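Local coordinates for protein Protease/Reverse transcriptase/ribonuclease H (Eastern chimpanzee simian foamy virus, PDB 7KSF) that unites aspartyl protease, reverse transcriptase and ribonuclease H activities in one polypeptide, probably to mature viral proteins and copy the viral RNA genome into DNA, at residues I238-K244 and K361-T367; E517-P523 and R556-D562. The protein carries 1 engineered substitution. All coordinates share one frame; numbering follows the deposited sequence.

Contact 1. Residues I238-K244 and K361-T367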
ATOM      1  N   ILE A 238      13.153 -11.586   7.387  1.00 91.87           N
ATOM      2  CA  ILE A 238      13.546 -10.293   6.839  1.00 91.79           C
ATOM      3  C   ILE A 238      14.759  -9.753   7.595  1.00 92.09           C
ATOM      4  O   ILE A 238      15.096 -10.200   8.697  1.00 99.34           O
ATOM      5  CB  ILE A 238      12.391  -9.285   6.894  1.00 92.00           C
ATOM      6  CG1 ILE A 238      11.996  -9.032   8.351  1.00 92.60           C
ATOM      7  CG2 ILE A 238      11.210  -9.791   6.095  1.00 91.67           C
ATOM      8  CD1 ILE A 238      10.902  -8.025   8.521  1.00113.74           C
ATOM      9  N   VAL A 239      15.431  -8.784   6.974  1.00101.80           N
ATOM     10  CA  VAL A 239      16.596  -8.123   7.554  1.00112.63           C
ATOM     11  C   VAL A 239      16.434  -6.629   7.312  1.00103.93           C
ATOM     12  O   VAL A 239      16.600  -6.163   6.180  1.00 95.53           O
ATOM     13  CB  VAL A 239      17.924  -8.616   6.956  1.00117.67           C
ATOM     14  CG1 VAL A 239      19.096  -7.824   7.547  1.00114.18           C
ATOM     15  CG2 VAL A 239      18.112 -10.100   7.197  1.00109.02           C
ATOM     16  N   ARG A 240      16.160  -5.873   8.379  1.00111.43           N
ATOM     17  CA  ARG A 240      15.980  -4.400   8.254  1.00 99.24           C
ATOM     18  C   ARG A 240      17.328  -3.694   8.446  1.00102.83           C
ATOM     19  O   ARG A 240      17.851  -3.719   9.577  1.00100.59           O
ATOM     20  CB  ARG A 240      14.952  -3.901   9.275  1.00 90.72           C
ATOM     21  CG  ARG A 240      13.676  -3.354   8.655  1.00 91.15           C
ATOM     22  CD  ARG A 240      12.436  -3.741   9.438  1.00 92.83           C
ATOM     23  NE  ARG A 240      12.738  -4.073  10.824  1.00 96.82           N
ATOM     24  CZ  ARG A 240      12.033  -3.653  11.868  1.00 93.42           C
ATOM     25  NH1 ARG A 240      10.976  -2.877  11.686  1.00 93.92           N
ATOM     26  NH2 ARG A 240      12.386  -4.009  13.090  1.00102.56           N
ATOM     27  N   GLN A 241      17.866  -3.092   7.377  1.00 92.61           N
ATOM     28  CA  GLN A 241      19.132  -2.372   7.448  1.00 85.70           C
ATOM     29  C   GLN A 241      18.892  -0.867   7.396  1.00 85.48           C
ATOM     30  O   GLN A 241      17.816  -0.391   7.775  1.00 85.96           O
ATOM     31  CB  GLN A 241      20.063  -2.806   6.319  1.00 87.46           C
ATOM     32  CG  GLN A 241      20.344  -4.306   6.277  1.00 84.65           C
ATOM     33  CD  GLN A 241      21.592  -4.700   7.048  1.00 84.57           C
ATOM     34  OE1 GLN A 241      22.711  -4.498   6.578  1.00 83.73           O
ATOM     35  NE2 GLN A 241      21.405  -5.263   8.238  1.00 90.27           N
ATOM     36  N   LYS A 242      19.896  -0.109   6.946  1.00 86.37           N
ATOM     37  CA  LYS A 242      19.786   1.346   6.949  1.00 86.75           C
ATOM     38  C   LYS A 242      18.722   1.813   5.963  1.00 82.07           C
ATOM     39  O   LYS A 242      17.700   2.388   6.355  1.00 82.44           O
ATOM     40  CB  LYS A 242      21.142   1.976   6.631  1.00 85.60           C
ATOM     41  CG  LYS A 242      21.163   3.489   6.768  1.00107.96           C
ATOM     42  CD  LYS A 242      22.564   4.036   6.547  1.00117.03           C
ATOM     43  CE  LYS A 242      22.603   5.560   6.583  1.00 84.46           C
ATOM     44  NZ  LYS A 242      23.943   6.073   6.174  1.00 82.88           N
ATOM     45  N   TYR A 243      18.941   1.571   4.674  1.00 82.50           N
ATOM     46  CA  TYR A 243      17.995   1.957   3.639  1.00 79.78           C
ATOM     47  C   TYR A 243      17.145   0.761   3.228  1.00 79.82           C
ATOM     48  O   TYR A 243      17.588  -0.389   3.283  1.00 80.25           O
ATOM     49  CB  TYR A 243      18.718   2.519   2.412  1.00 91.10           C
ATOM     50  CG  TYR A 243      19.679   3.639   2.722  1.00 78.59           C
ATOM     51  CD1 TYR A 243      21.037   3.392   2.865  1.00 79.21           C
ATOM     52  CD2 TYR A 243      19.235   4.945   2.869  1.00 76.90           C
ATOM     53  CE1 TYR A 243      21.922   4.406   3.145  1.00 78.93           C
ATOM     54  CE2 TYR A 243      20.115   5.971   3.154  1.00 79.83           C
ATOM     55  CZ  TYR A 243      21.458   5.697   3.289  1.00 81.74           C
ATOM     56  OH  TYR A 243      22.339   6.713   3.573  1.00 86.03           O
ATOM     57  N   LYS A 244      15.914   1.047   2.819  1.00 78.72           N
ATOM     58  CA  LYS A 244      14.975   0.022   2.390  1.00 78.54           C
ATOM     59  C   LYS A 244      14.356   0.429   1.059  1.00 75.82           C
ATOM     60  O   LYS A 244      14.033   1.600   0.851  1.00 78.52           O
ATOM     61  CB  LYS A 244      13.885  -0.201   3.440  1.00 86.39           C
ATOM     62  CG  LYS A 244      14.428  -0.710   4.763  1.00 89.66           C
ATOM     63  CD  LYS A 244      13.748  -0.035   5.932  1.00100.81           C
ATOM     64  CE  LYS A 244      14.491  -0.315   7.224  1.00 87.81           C
ATOM     65  NZ  LYS A 244      13.951   0.497   8.341  1.00 90.33           N
ATOM     66  N   LYS A 361       7.829  -0.526   7.633  1.00100.50           N
ATOM     67  CA  LYS A 361       8.996  -1.127   8.263  1.00 98.92           C
ATOM     68  C   LYS A 361      10.036  -0.055   8.556  1.00 99.33           C
ATOM     69  O   LYS A 361      10.591   0.545   7.631  1.00 94.92           O
ATOM     70  CB  LYS A 361       9.579  -2.221   7.374  1.00 98.31           C
ATOM     71  CG  LYS A 361       8.534  -3.214   6.901  1.00106.05           C
ATOM     72  CD  LYS A 361       9.151  -4.548   6.544  1.00118.66           C
ATOM     73  CE  LYS A 361       8.085  -5.627   6.462  1.00123.19           C
ATOM     74  NZ  LYS A 361       8.687  -6.975   6.285  1.00116.81           N
ATOM     75  N   GLU A 362      10.308   0.169   9.842  1.00 98.64           N
ATOM     76  CA  GLU A 362      11.268   1.167  10.283  1.00 97.31           C
ATOM     77  C   GLU A 362      12.266   0.524  11.236  1.00 95.33           C
ATOM     78  O   GLU A 362      11.950  -0.441  11.935  1.00101.15           O
ATOM     79  CB  GLU A 362      10.565   2.349  10.967  1.00102.69           C
ATOM     80  CG  GLU A 362      11.477   3.513  11.312  1.00119.63           C
ATOM     81  CD  GLU A 362      10.739   4.646  11.988  1.00132.37           C
ATOM     82  OE1 GLU A 362       9.495   4.689  11.884  1.00141.55           O
ATOM     83  OE2 GLU A 362      11.400   5.488  12.630  1.00138.63           O
ATOM     84  N   GLY A 363      13.483   1.066  11.252  1.00 94.69           N
ATOM     85  CA  GLY A 363      14.514   0.571  12.137  1.00 93.46           C
ATOM     86  C   GLY A 363      15.266  -0.614  11.558  1.00100.09           C
ATOM     87  O   GLY A 363      15.154  -0.961  10.379  1.00111.53           O
ATOM     88  N   ARG A 364      16.054  -1.244  12.423  1.00 92.24           N
ATOM     89  CA  ARG A 364      16.865  -2.406  12.073  1.00 92.01           C
ATOM     90  C   ARG A 364      16.479  -3.565  12.987  1.00101.85           C
ATOM     91  O   ARG A 364      17.256  -3.974  13.853  1.00110.90           O
ATOM     92  CB  ARG A 364      18.362  -2.091  12.176  1.00 91.91           C
ATOM     93  CG  ARG A 364      18.831  -0.927  11.328  1.00100.29           C
ATOM     94  CD  ARG A 364      20.346  -0.814  11.371  1.00 97.00           C
ATOM     95  NE  ARG A 364      20.831   0.390  10.706  1.00108.19           N
ATOM     96  CZ  ARG A 364      22.116   0.681  10.535  1.00115.24           C
ATOM     97  NH1 ARG A 364      23.052  -0.150  10.971  1.00100.07           N
ATOM     98  NH2 ARG A 364      22.467   1.802   9.918  1.00132.08           N
ATOM     99  N   GLY A 365      15.407  -4.088  12.628  1.00110.37           N
ATOM    100  CA  GLY A 365      14.952  -5.205  13.429  1.00104.46           C
ATOM    101  C   GLY A 365      14.575  -6.403  12.587  1.00 97.20           C
ATOM    102  O   GLY A 365      13.800  -6.275  11.634  1.00105.21           O
ATOM    103  N   LEU A 366      15.122  -7.574  12.920  1.00 99.47           N
ATOM    104  CA  LEU A 366      14.782  -8.779  12.172  1.00107.70           C
ATOM    105  C   LEU A 366      13.309  -9.132  12.341  1.00 99.23           C
ATOM    106  O   LEU A 366      12.663  -9.608  11.401  1.00 93.87           O
ATOM    107  CB  LEU A 366      15.676  -9.938  12.612  1.00109.16           C
ATOM    108  CG  LEU A 366      15.603 -11.256  11.838  1.00105.92           C
ATOM    109  CD1 LEU A 366      16.971 -11.913  11.778  1.00 93.03           C
ATOM    110  CD2 LEU A 366      14.597 -12.199  12.477  1.00102.75           C
ATOM    111  N   THR A 367      12.758  -8.890  13.527  1.00104.28           N
ATOM    112  CA  THR A 367      11.354  -9.130  13.822  1.00107.22           C
ATOM    113  C   THR A 367      10.630  -7.801  13.991  1.00108.72           C
ATOM    114  O   THR A 367      11.137  -6.888  14.651  1.00112.74           O
ATOM    115  CB  THR A 367      11.194  -9.971  15.092  1.00110.40           C
ATOM    116  OG1 THR A 367      11.890 -11.211  14.930  1.00104.48           O
ATOM    117  CG2 THR A 367       9.721 -10.248  15.379  1.00 94.88           C
TER
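Ile238 opens the contact with its ethyl branch: CG1 lies 3.2 Å from Leu366 O, while CD1 meets the ammonium end of Lys361 tip to tip, 3.3 Å from NZ. Two residues on, Arg240 carries the largest share of the buried surface. Its backbone faces the middle of 361-367, where a CA-H...O contact of 3.0 Å runs from Arg364 CA to Arg240 O. Its side chain bends at chi2 and again at chi3 (22°), which sets the guanidinium against the loop carbonyls. There NE donates to Gly365 O at 2.6 Å, on a lone pair in the carbonyl plane; the N-H...O angle is 136° and the acceptor lies 26° out of the guanidinium plane, so the exact pose is uncertain. Glu362 O and Gly363 O lie over one face of the group. Lys242 runs beside Arg364, both chains pointing the same way, with the methylene CB 3.5 Å from Arg364 NH2 and the two charged ends not in contact. Lys244 closes the segment. Its NZ donates to Gly363 O at 2.8 Å, on an in-plane lone pair, and more weakly to Lys361 O at 3.4 Å. Lys350 O accepts a further bond from the same ammonium, which thus has three backbone carbonyl partners, one of them weak.

Loop 361-367 comes after strand 345-349 of the antiparallel palm sheet and probably belongs to the palm-to-thumb connection, by analogy with other reverse transcriptases. It packs here against the lead-in to strand 243-249 of that sheet. Tyr313 and Ser315, on neighbouring strand 311-316, touch the Lys244 side chain, and Tyr313 also reaches Arg240; helix 319-336 meets Lys242 and Tyr243 through Pro319.

Contact 2. Residues E517-P523 and R556-D562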
ATOM      1  N   GLU A 517       0.511 -24.508  18.874  1.00 95.70           N
ATOM      2  CA  GLU A 517      -0.601 -24.229  17.978  1.00 94.84           C
ATOM      3  C   GLU A 517      -1.356 -22.991  18.440  1.00 94.54           C
ATOM      4  O   GLU A 517      -1.420 -22.682  19.634  1.00 94.94           O
ATOM      5  CB  GLU A 517      -1.552 -25.424  17.907  1.00114.25           C
ATOM      6  CG  GLU A 517      -0.895 -26.724  17.464  1.00117.74           C
ATOM      7  CD  GLU A 517      -1.864 -27.893  17.458  1.00117.75           C
ATOM      8  OE1 GLU A 517      -3.063 -27.681  17.738  1.00117.13           O
ATOM      9  OE2 GLU A 517      -1.421 -29.026  17.170  1.00112.21           O
ATOM     10  N   ILE A 518      -1.938 -22.279  17.480  1.00 93.63           N
ATOM     11  CA  ILE A 518      -2.628 -21.016  17.728  1.00 93.19           C
ATOM     12  C   ILE A 518      -4.091 -21.184  17.348  1.00 92.32           C
ATOM     13  O   ILE A 518      -4.402 -21.622  16.234  1.00 94.56           O
ATOM     14  CB  ILE A 518      -1.989 -19.860  16.939  1.00 93.13           C
ATOM     15  CG1 ILE A 518      -0.528 -19.682  17.341  1.00 94.07           C
ATOM     16  CG2 ILE A 518      -2.770 -18.574  17.149  1.00 92.47           C
ATOM     17  CD1 ILE A 518       0.170 -18.578  16.593  1.00 94.77           C
ATOM     18  N   LEU A 519      -4.981 -20.842  18.269  1.00 92.07           N
ATOM     19  CA  LEU A 519      -6.415 -20.844  18.019  1.00 90.84           C
ATOM     20  C   LEU A 519      -6.919 -19.408  18.059  1.00 90.03           C
ATOM     21  O   LEU A 519      -6.635 -18.674  19.010  1.00 91.04           O
ATOM     22  CB  LEU A 519      -7.159 -21.699  19.048  1.00 95.50           C
ATOM     23  CG  LEU A 519      -7.166 -23.217  18.850  1.00 94.56           C
ATOM     24  CD1 LEU A 519      -5.793 -23.833  19.096  1.00104.50           C
ATOM     25  CD2 LEU A 519      -8.210 -23.843  19.756  1.00106.37           C
ATOM     26  N   VAL A 520      -7.656 -19.014  17.028  1.00 88.66           N
ATOM     27  CA  VAL A 520      -8.133 -17.647  16.882  1.00 88.23           C
ATOM     28  C   VAL A 520      -9.650 -17.659  16.962  1.00 87.18           C
ATOM     29  O   VAL A 520     -10.311 -18.426  16.256  1.00 86.85           O
ATOM     30  CB  VAL A 520      -7.656 -17.015  15.562  1.00 87.66           C
ATOM     31  CG1 VAL A 520      -8.153 -15.585  15.452  1.00 87.56           C
ATOM     32  CG2 VAL A 520      -6.141 -17.060  15.478  1.00 88.90           C
ATOM     33  N   TYR A 521     -10.197 -16.816  17.830  1.00 87.28           N
ATOM     34  CA  TYR A 521     -11.633 -16.631  17.943  1.00 86.33           C
ATOM     35  C   TYR A 521     -12.021 -15.317  17.282  1.00 85.47           C
ATOM     36  O   TYR A 521     -11.311 -14.315  17.402  1.00 87.03           O
ATOM     37  CB  TYR A 521     -12.075 -16.651  19.406  1.00 87.42           C
ATOM     38  CG  TYR A 521     -11.880 -17.999  20.066  1.00103.11           C
ATOM     39  CD1 TYR A 521     -10.641 -18.371  20.572  1.00108.27           C
ATOM     40  CD2 TYR A 521     -12.929 -18.899  20.176  1.00109.47           C
ATOM     41  CE1 TYR A 521     -10.455 -19.598  21.170  1.00109.99           C
ATOM     42  CE2 TYR A 521     -12.752 -20.132  20.775  1.00100.84           C
ATOM     43  CZ  TYR A 521     -11.514 -20.476  21.270  1.00 92.24           C
ATOM     44  OH  TYR A 521     -11.332 -21.699  21.866  1.00 94.22           O
ATOM     45  N   SER A 522     -13.152 -15.332  16.583  1.00 84.01           N
ATOM     46  CA  SER A 522     -13.539 -14.216  15.734  1.00 83.04           C
ATOM     47  C   SER A 522     -15.055 -14.187  15.609  1.00 82.45           C
ATOM     48  O   SER A 522     -15.703 -15.234  15.726  1.00 82.30           O
ATOM     49  CB  SER A 522     -12.893 -14.340  14.349  1.00 82.04           C
ATOM     50  OG  SER A 522     -12.805 -15.699  13.960  1.00 82.55           O
ATOM     51  N   PRO A 523     -15.642 -13.011  15.376  1.00 82.34           N
ATOM     52  CA  PRO A 523     -17.098 -12.937  15.174  1.00 81.68           C
ATOM     53  C   PRO A 523     -17.584 -13.601  13.900  1.00 84.18           C
ATOM     54  O   PRO A 523     -18.786 -13.542  13.619  1.00 93.15           O
ATOM     55  CB  PRO A 523     -17.374 -11.421  15.130  1.00 82.04           C
ATOM     56  CG  PRO A 523     -16.138 -10.770  15.653  1.00 83.55           C
ATOM     57  CD  PRO A 523     -15.007 -11.685  15.335  1.00 83.24           C
ATOM     58  N   ARG A 556      -1.300 -25.620  12.120  1.00 99.95           N
ATOM     59  CA  ARG A 556      -0.984 -25.064  13.433  1.00 95.16           C
ATOM     60  C   ARG A 556      -2.021 -24.042  13.877  1.00 94.59           C
ATOM     61  O   ARG A 556      -2.244 -23.868  15.081  1.00 94.31           O
ATOM     62  CB  ARG A 556       0.400 -24.423  13.408  1.00 95.10           C
ATOM     63  CG  ARG A 556       1.542 -25.399  13.188  1.00 98.39           C
ATOM     64  CD  ARG A 556       1.812 -26.214  14.439  1.00104.33           C
ATOM     65  NE  ARG A 556       3.053 -26.974  14.336  1.00113.75           N
ATOM     66  CZ  ARG A 556       3.672 -27.539  15.367  1.00104.18           C
ATOM     67  NH1 ARG A 556       3.165 -27.429  16.587  1.00110.20           N
ATOM     68  NH2 ARG A 556       4.800 -28.210  15.178  1.00 93.55           N
ATOM     69  N   ILE A 557      -2.656 -23.358  12.930  1.00 94.39           N
ATOM     70  CA  ILE A 557      -3.618 -22.305  13.219  1.00 92.86           C
ATOM     71  C   ILE A 557      -5.019 -22.818  12.911  1.00 92.30           C
ATOM     72  O   ILE A 557      -5.242 -23.473  11.888  1.00 95.40           O
ATOM     73  CB  ILE A 557      -3.305 -21.028  12.411  1.00119.28           C
ATOM     74  CG1 ILE A 557      -1.857 -20.594  12.648  1.00114.64           C
ATOM     75  CG2 ILE A 557      -4.267 -19.908  12.786  1.00102.79           C
ATOM     76  CD1 ILE A 557      -1.438 -19.382  11.845  1.00 94.86           C
ATOM     77  N   GLN A 558      -5.928 -22.568  13.855  1.00 91.06           N
ATOM     78  CA  GLN A 558      -7.355 -22.967  13.744  1.00 89.53           C
ATOM     79  C   GLN A 558      -8.208 -21.747  14.086  1.00 88.21           C
ATOM     80  O   GLN A 558      -7.829 -21.000  15.004  1.00 88.51           O
ATOM     81  CB  GLN A 558      -7.682 -24.123  14.690  1.00 90.35           C
ATOM     82  CG  GLN A 558      -6.456 -24.803  15.283  1.00 92.15           C
ATOM     83  CD  GLN A 558      -6.850 -25.801  16.343  1.00 98.47           C
ATOM     84  OE1 GLN A 558      -8.016 -25.909  16.714  1.00112.40           O
ATOM     85  NE2 GLN A 558      -5.873 -26.541  16.843  1.00105.60           N
ATOM     86  N   PHE A 559      -9.321 -21.569  13.376  1.00 86.93           N
ATOM     87  CA  PHE A 559     -10.192 -20.419  13.592  1.00 86.20           C
ATOM     88  C   PHE A 559     -11.549 -20.874  14.106  1.00 85.99           C
ATOM     89  O   PHE A 559     -12.191 -21.740  13.502  1.00 85.89           O
ATOM     90  CB  PHE A 559     -10.355 -19.618  12.300  1.00 89.31           C
ATOM     91  CG  PHE A 559      -9.075 -19.037  11.785  1.00 86.66           C
ATOM     92  CD1 PHE A 559      -8.272 -19.761  10.920  1.00 95.76           C
ATOM     93  CD2 PHE A 559      -8.665 -17.774  12.174  1.00 86.46           C
ATOM     94  CE1 PHE A 559      -7.089 -19.234  10.448  1.00 88.57           C
ATOM     95  CE2 PHE A 559      -7.482 -17.240  11.706  1.00 92.22           C
ATOM     96  CZ  PHE A 559      -6.691 -17.969  10.841  1.00 94.07           C
ATOM     97  N   HIS A 560     -11.987 -20.274  15.213  1.00 85.93           N
ATOM     98  CA  HIS A 560     -13.253 -20.603  15.849  1.00 86.63           C
ATOM     99  C   HIS A 560     -14.150 -19.377  15.910  1.00 84.47           C
ATOM    100  O   HIS A 560     -13.681 -18.258  16.133  1.00 84.23           O
ATOM    101  CB  HIS A 560     -13.043 -21.140  17.266  1.00 99.44           C
ATOM    102  CG  HIS A 560     -12.825 -22.618  17.326  1.00100.17           C
ATOM    103  ND1 HIS A 560     -11.624 -23.207  16.993  1.00 97.12           N
ATOM    104  CD2 HIS A 560     -13.655 -23.628  17.679  1.00 92.90           C
ATOM    105  CE1 HIS A 560     -11.723 -24.516  17.141  1.00109.06           C
ATOM    106  NE2 HIS A 560     -12.944 -24.798  17.555  1.00114.56           N
ATOM    107  N   TYR A 561     -15.447 -19.600  15.718  1.00 83.35           N
ATOM    108  CA  TYR A 561     -16.435 -18.545  15.880  1.00 82.55           C
ATOM    109  C   TYR A 561     -16.677 -18.291  17.356  1.00 83.00           C
ATOM    110  O   TYR A 561     -16.793 -19.227  18.152  1.00100.35           O
ATOM    111  CB  TYR A 561     -17.746 -18.927  15.194  1.00 81.69           C
ATOM    112  CG  TYR A 561     -18.904 -18.007  15.508  1.00 81.46           C
ATOM    113  CD1 TYR A 561     -18.819 -16.638  15.292  1.00 81.28           C
ATOM    114  CD2 TYR A 561     -20.099 -18.514  16.004  1.00 81.37           C
ATOM    115  CE1 TYR A 561     -19.878 -15.801  15.576  1.00 81.06           C
ATOM    116  CE2 TYR A 561     -21.166 -17.686  16.287  1.00 81.30           C
ATOM    117  CZ  TYR A 561     -21.050 -16.331  16.071  1.00 80.94           C
ATOM    118  OH  TYR A 561     -22.113 -15.507  16.352  1.00 80.82           O
ATOM    119  N   ASP A 562     -16.747 -17.015  17.726  1.00 87.22           N
ATOM    120  CA  ASP A 562     -16.943 -16.609  19.111  1.00 83.60           C
ATOM    121  C   ASP A 562     -18.193 -15.748  19.204  1.00 84.09           C
ATOM    122  O   ASP A 562     -18.299 -14.725  18.521  1.00 89.47           O
ATOM    123  CB  ASP A 562     -15.718 -15.855  19.634  1.00 84.60           C
ATOM    124  CG  ASP A 562     -15.626 -15.884  21.143  1.00 85.67           C
ATOM    125  OD1 ASP A 562     -16.683 -15.995  21.797  1.00 85.98           O
ATOM    126  OD2 ASP A 562     -14.502 -15.805  21.679  1.00 86.54           O
TER
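Gln558 lies alongside Leu519, the two side chains pointing the same way: its amide carbon CD is 3.5 Å from Leu519 CD1. With chi1 near eclipsed (-13°) and the chain extended beyond CG, the amide comes beside Glu517, whose OE1 is 3.2 Å from Gln558 NE2 with the carboxylate and amide planes 53° apart. Glu517 also crosses the Arg556 side chain at about a right angle, but their charged atoms do not meet. The backbone of Gln558 is held twice, its N donating to Ile518 O and its O accepting from Val520 N at 2.8 Å.

His560 repeats this pattern two residues further on, giving a nearly straight bond of 2.7 Å from its N to Val520 O and accepting one from Ser522 N. Such alternation is the signature of parallel pairing, and these are the last two strands of the 3-2-1-4-5 mixed sheet of the RNase H-like fold, with 557-561 at the edge and 454-460 on the inner side of 518-522.

The His560 side chain runs beside that of Tyr521, with CB 3.7 Å from Tyr521 CE2; the ring planes are inclined at 37°. Val520 and Phe559 line the other face, Val520 CB lying 3.6 Å from Phe559 CD2, and helix 494-513 covers Ile518 on that side.

Contact 1 and contact 2 are successive in the chain and do not touch: their centres are 30 Å apart, and their nearest atoms about 13 Å. They belong to different domains and use different chemistry. Contact 1 depends on basic side chains reaching loop carbonyls in the polymerase palm, whereas contact 2 is a ladder of main-chain bonds in the RNase H-like domain. The bound calcium ion, at Gly596 and Glu642, belongs to neither. It sits in the C-terminal RNase H domain, whose sheet has the same 3-2-1-4-5 order; by that order, strands 660-664 and 712-716 would correspond to the contact 2 pair.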